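Long-range contact in B-agarase (Saccharophagus degradans, PDB 4BQ2), which hydrolyses beta-1,4 linkages of agarose as an exo-acting beta-agarase of glycoside hydrolase family 50: residues 631-642 with 682-693. Residues are numbered along the deposited sequence; the frame is centred on the assembly and turned at random.
Sequences EGLPKQKWAFLA and DYMQSVIDNPYF
L633 splits its two methyl branches between different partners of 682-693, and the apolar part of the contact grows from there. CD1 presses on the F693 ring, 3.4 Å from CE2, and also touches CG2 of V687, while CD2 leans toward the phenol end of Y683. The CD1 methyl of L641 reaches the same CE2 of F693 at 3.5 Å, so both leucine methyls converge on one ring atom. That ring also turns its edge to W638: CZ of F693 lies over one face of the six-membered ring, near its rim, with the planes at 81°, a T-shaped pair. Farther along, L641 O and A642 N lie over one face of the Y692 ring, toward its rim, with L641 O 3.9 Å from CE1 of Y692, and the tyrosine OH touches the A642 methyl. At the other end, CD2 of Y683 rests against CA of G632 at 3.6 Å.

One direct hydrogen bond crosses the contact; the remaining polar links pass through water. S686 carries its OG anti to its own backbone N (chi1 -167°), which sets the oxygen before the loop; the amide N of L633 donates to this OG over 2.8 Å at 153°. N690 works through both ends of its amide. OD1 closes an Asx turn by accepting from the backbone N of Y692, which fixes the group's rotation, and ND2 donates to a water held by L633 O and, more weakly, to a second held by W638 O. A third water joins Y692 OH to A642 O.

Beyond the segments, Y683 OH bonds S628 O, and I650 lies against L633, Y683 and F693. The arrangement packs the loop and short helices between parallel strands 624-627 and 648-652 against the end of helix 673-688 and the turn into strand 693-699, consistent with the beta/alpha-barrel expected of this family's catalytic module.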
loop_
_atom_site.group_PDB
_atom_site.type_symbol
_atom_site.label_atom_id
_atom_site.label_comp_id
_atom_site.label_asym_id
_atom_site.label_seq_id
_atom_site.Cartn_x
_atom_site.Cartn_y
_atom_site.Cartn_z
ATOM N N GLU A 631 -0.257 0.056 12.568
ATOM C CA GLU A 631 -0.813 1.054 13.500
ATOM C C GLU A 631 0.194 2.056 14.078
ATOM O O GLU A 631 -0.175 3.110 14.614
ATOM C CB GLU A 631 -1.635 0.338 14.589
ATOM C CG GLU A 631 -2.887 -0.287 13.923
ATOM C CD GLU A 631 -3.807 -1.077 14.871
ATOM O OE1 GLU A 631 -3.832 -0.789 16.089
ATOM O OE2 GLU A 631 -4.561 -1.955 14.367
ATOM N N GLY A 632 1.465 1.716 13.953
ATOM C CA GLY A 632 2.542 2.643 14.277
ATOM C C GLY A 632 3.865 1.959 14.064
ATOM O O GLY A 632 3.979 0.979 13.286
ATOM N N LEU A 633 4.875 2.500 14.732
ATOM C CA LEU A 633 6.238 2.027 14.603
ATOM C C LEU A 633 6.657 1.343 15.907
ATOM O O LEU A 633 7.152 2.008 16.819
ATOM C CB LEU A 633 7.173 3.203 14.253
ATOM C CG LEU A 633 6.845 4.053 13.028
ATOM C CD1 LEU A 633 8.047 5.002 12.799
ATOM C CD2 LEU A 633 6.538 3.224 11.762
ATOM N N PRO A 634 6.461 0.007 15.998
ATOM C CA PRO A 634 6.745 -0.688 17.272
ATOM C C PRO A 634 8.248 -0.711 17.557
ATOM O O PRO A 634 9.071 -0.832 16.613
ATOM C CB PRO A 634 6.241 -2.123 17.028
ATOM C CG PRO A 634 5.365 -2.038 15.792
ATOM C CD PRO A 634 5.963 -0.920 14.965
ATOM N N LYS A 635 8.596 -0.606 18.842
ATOM C CA LYS A 635 10.017 -0.648 19.292
ATOM C C LYS A 635 10.840 -1.762 18.645
ATOM O O LYS A 635 11.873 -1.494 18.041
ATOM C CB LYS A 635 10.108 -0.769 20.827
ATOM C CG LYS A 635 11.520 -0.603 21.377
ATOM C CD LYS A 635 11.521 -0.750 22.905
ATOM C CE LYS A 635 12.937 -0.857 23.464
ATOM N NZ LYS A 635 13.024 -0.269 24.833
ATOM N N GLN A 636 10.378 -3.008 18.770
ATOM C CA GLN A 636 11.168 -4.165 18.363
ATOM C C GLN A 636 11.397 -4.205 16.870
ATOM O O GLN A 636 12.486 -4.558 16.405
ATOM C CB GLN A 636 10.528 -5.483 18.826
ATOM C CG GLN A 636 10.524 -5.666 20.346
ATOM C CD GLN A 636 11.929 -5.701 20.938
ATOM O OE1 GLN A 636 12.217 -5.017 21.923
ATOM N NE2 GLN A 636 12.816 -6.482 20.322
ATOM N N LYS A 637 10.373 -3.818 16.119
ATOM C CA LYS A 637 10.442 -3.871 14.675
ATOM C C LYS A 637 11.415 -2.816 14.122
ATOM O O LYS A 637 11.965 -3.006 13.042
ATOM C CB LYS A 637 9.037 -3.690 14.092
ATOM C CG LYS A 637 8.086 -4.834 14.423
ATOM C CD LYS A 637 8.604 -6.142 13.837
ATOM C CE LYS A 637 8.081 -6.373 12.436
ATOM N NZ LYS A 637 7.145 -7.529 12.440
ATOM N N TRP A 638 11.625 -1.724 14.860
ATOM C CA TRP A 638 12.437 -0.605 14.353
ATOM C C TRP A 638 13.783 -0.414 15.061
ATOM O O TRP A 638 14.488 0.546 14.789
ATOM C CB TRP A 638 11.611 0.708 14.269
ATOM C CG TRP A 638 10.479 0.551 13.244
ATOM C CD1 TRP A 638 9.170 0.260 13.498
ATOM C CD2 TRP A 638 10.613 0.619 11.816
ATOM N NE1 TRP A 638 8.460 0.160 12.292
ATOM C CE2 TRP A 638 9.333 0.379 11.252
ATOM C CE3 TRP A 638 11.683 0.900 10.958
ATOM C CZ2 TRP A 638 9.108 0.401 9.859
ATOM C CZ3 TRP A 638 11.465 0.902 9.565
ATOM C CH2 TRP A 638 10.181 0.657 9.031
ATOM N N ALA A 639 14.160 -1.365 15.920
ATOM C CA ALA A 639 15.363 -1.235 16.752
ATOM C C ALA A 639 16.647 -1.162 15.915
ATOM O O ALA A 639 17.619 -0.516 16.325
ATOM C CB ALA A 639 15.429 -2.401 17.741
ATOM N N PHE A 640 16.634 -1.811 14.756
ATOM C CA PHE A 640 17.753 -1.801 13.816
ATOM C C PHE A 640 18.189 -0.401 13.366
ATOM O O PHE A 640 19.343 -0.200 13.001
ATOM C CB PHE A 640 17.445 -2.678 12.594
ATOM C CG PHE A 640 16.456 -2.051 11.606
ATOM C CD1 PHE A 640 16.905 -1.233 10.558
ATOM C CD2 PHE A 640 15.074 -2.260 11.743
ATOM C CE1 PHE A 640 16.010 -0.677 9.663
ATOM C CE2 PHE A 640 14.172 -1.681 10.857
ATOM C CZ PHE A 640 14.640 -0.886 9.821
ATOM N N LEU A 641 17.270 0.558 13.394
ATOM C CA LEU A 641 17.544 1.930 12.924
ATOM C C LEU A 641 18.706 2.567 13.672
ATOM O O LEU A 641 19.410 3.382 13.099
ATOM C CB LEU A 641 16.322 2.844 13.119
ATOM C CG LEU A 641 15.107 2.455 12.240
ATOM C CD1 LEU A 641 13.938 3.326 12.676
ATOM C CD2 LEU A 641 15.413 2.652 10.762
ATOM N N ALA A 642 18.851 2.218 14.952
ATOM C CA ALA A 642 19.888 2.826 15.822
ATOM C C ALA A 642 21.290 2.532 15.342
ATOM O O ALA A 642 22.136 3.421 15.351
ATOM C CB ALA A 642 19.730 2.386 17.283
ATOM N N ASP A 682 -2.274 8.328 16.520
ATOM C CA ASP A 682 -1.409 7.324 17.150
ATOM C C ASP A 682 -0.224 6.972 16.278
ATOM O O ASP A 682 0.913 6.883 16.771
ATOM C CB ASP A 682 -2.148 6.011 17.440
ATOM C CG ASP A 682 -3.177 6.113 18.584
ATOM O OD1 ASP A 682 -3.214 7.071 19.388
ATOM O OD2 ASP A 682 -3.991 5.183 18.651
ATOM N N TYR A 683 -0.484 6.746 14.987
ATOM C CA TYR A 683 0.592 6.475 14.078
ATOM C C TYR A 683 1.617 7.611 14.052
ATOM O O TYR A 683 2.822 7.374 14.185
ATOM C CB TYR A 683 0.072 6.247 12.646
ATOM C CG TYR A 683 1.112 5.694 11.714
ATOM C CD1 TYR A 683 2.098 6.533 11.120
ATOM C CD2 TYR A 683 1.118 4.350 11.387
ATOM C CE1 TYR A 683 3.066 6.004 10.256
ATOM C CE2 TYR A 683 2.055 3.835 10.519
ATOM C CZ TYR A 683 3.046 4.669 9.968
ATOM O OH TYR A 683 3.982 4.145 9.075
ATOM N N MET A 684 1.149 8.831 13.792
ATOM C CA MET A 684 2.055 9.979 13.752
ATOM C C MET A 684 2.807 10.231 15.070
ATOM O O MET A 684 3.979 10.638 15.046
ATOM C CB MET A 684 1.310 11.233 13.295
ATOM C CG MET A 684 0.971 11.226 11.797
ATOM S SD MET A 684 2.363 10.964 10.671
ATOM C CE MET A 684 3.370 12.406 11.061
ATOM N N GLN A 685 2.165 9.977 16.212
ATOM C CA GLN A 685 2.870 10.077 17.505
ATOM C C GLN A 685 4.056 9.153 17.531
ATOM O O GLN A 685 5.121 9.506 18.055
ATOM C CB GLN A 685 1.980 9.752 18.722
ATOM C CG GLN A 685 2.614 10.149 20.074
ATOM C CD GLN A 685 2.865 11.648 20.154
ATOM O OE1 GLN A 685 2.002 12.431 19.797
ATOM N NE2 GLN A 685 4.060 12.049 20.550
ATOM N N SER A 686 3.860 7.950 16.993
ATOM C CA SER A 686 4.906 6.951 16.923
ATOM C C SER A 686 6.092 7.432 16.053
ATOM O O SER A 686 7.277 7.185 16.380
ATOM C CB SER A 686 4.308 5.655 16.340
ATOM O OG SER A 686 5.178 4.578 16.528
ATOM N N VAL A 687 5.779 8.065 14.921
ATOM C CA VAL A 687 6.829 8.645 14.079
ATOM C C VAL A 687 7.555 9.780 14.797
ATOM O O VAL A 687 8.796 9.826 14.817
ATOM C CB VAL A 687 6.286 9.130 12.720
ATOM C CG1 VAL A 687 7.439 9.605 11.841
ATOM C CG2 VAL A 687 5.531 7.985 12.027
ATOM N N ILE A 688 6.773 10.710 15.339
ATOM C CA ILE A 688 7.295 11.854 16.062
ATOM C C ILE A 688 8.244 11.398 17.189
ATOM O O ILE A 688 9.336 11.954 17.341
ATOM C CB ILE A 688 6.141 12.721 16.587
ATOM C CG1 ILE A 688 5.445 13.429 15.415
ATOM C CG2 ILE A 688 6.623 13.757 17.580
ATOM C CD1 ILE A 688 4.089 13.992 15.775
ATOM N N ASP A 689 7.854 10.349 17.914
ATOM C CA ASP A 689 8.677 9.808 19.002
ATOM C C ASP A 689 9.953 9.043 18.592
ATOM O O ASP A 689 10.734 8.675 19.463
ATOM C CB ASP A 689 7.845 8.861 19.896
ATOM C CG ASP A 689 6.739 9.583 20.667
ATOM O OD1 ASP A 689 6.710 10.821 20.659
ATOM O OD2 ASP A 689 5.883 8.896 21.264
ATOM N N ASN A 690 10.094 8.692 17.314
ATOM C CA ASN A 690 11.236 7.909 16.885
ATOM C C ASN A 690 12.326 8.892 16.395
ATOM O O ASN A 690 12.094 9.639 15.454
ATOM C CB ASN A 690 10.817 6.899 15.798
ATOM C CG ASN A 690 11.951 5.970 15.423
ATOM O OD1 ASN A 690 13.043 6.447 15.113
ATOM N ND2 ASN A 690 11.722 4.645 15.481
ATOM N N PRO A 691 13.497 8.915 17.057
ATOM C CA PRO A 691 14.518 9.922 16.737
ATOM C C PRO A 691 15.141 9.783 15.342
ATOM O O PRO A 691 15.822 10.702 14.901
ATOM C CB PRO A 691 15.581 9.713 17.833
ATOM C CG PRO A 691 15.370 8.330 18.337
ATOM C CD PRO A 691 13.907 8.025 18.161
ATOM N N TYR A 692 14.935 8.648 14.668
ATOM C CA TYR A 692 15.457 8.426 13.320
ATOM C C TYR A 692 14.593 8.978 12.186
ATOM O O TYR A 692 15.085 9.141 11.069
ATOM C CB TYR A 692 15.799 6.938 13.121
ATOM C CG TYR A 692 16.806 6.564 14.191
ATOM C CD1 TYR A 692 18.119 7.012 14.090
ATOM C CD2 TYR A 692 16.414 5.880 15.363
ATOM C CE1 TYR A 692 19.053 6.745 15.095
ATOM C CE2 TYR A 692 17.349 5.596 16.379
ATOM C CZ TYR A 692 18.654 6.050 16.233
ATOM O OH TYR A 692 19.596 5.793 17.193
ATOM N N PHE A 693 13.325 9.286 12.460
ATOM C CA PHE A 693 12.431 9.715 11.366
ATOM C C PHE A 693 12.371 11.197 11.207
ATOM O O PHE A 693 12.209 11.913 12.186
ATOM C CB PHE A 693 11.019 9.098 11.523
ATOM C CG PHE A 693 10.998 7.676 11.096
ATOM C CD1 PHE A 693 10.840 7.351 9.750
ATOM C CD2 PHE A 693 11.207 6.659 12.014
ATOM C CE1 PHE A 693 10.860 6.030 9.320
ATOM C CE2 PHE A 693 11.213 5.328 11.595
ATOM C CZ PHE A 693 11.047 5.011 10.248
HETATM O O HOH W 1 9.482 3.534 17.062
HETATM O O HOH W 2 13.970 2.885 16.456
HETATM O O HOH W 3 22.167 5.777 16.664
#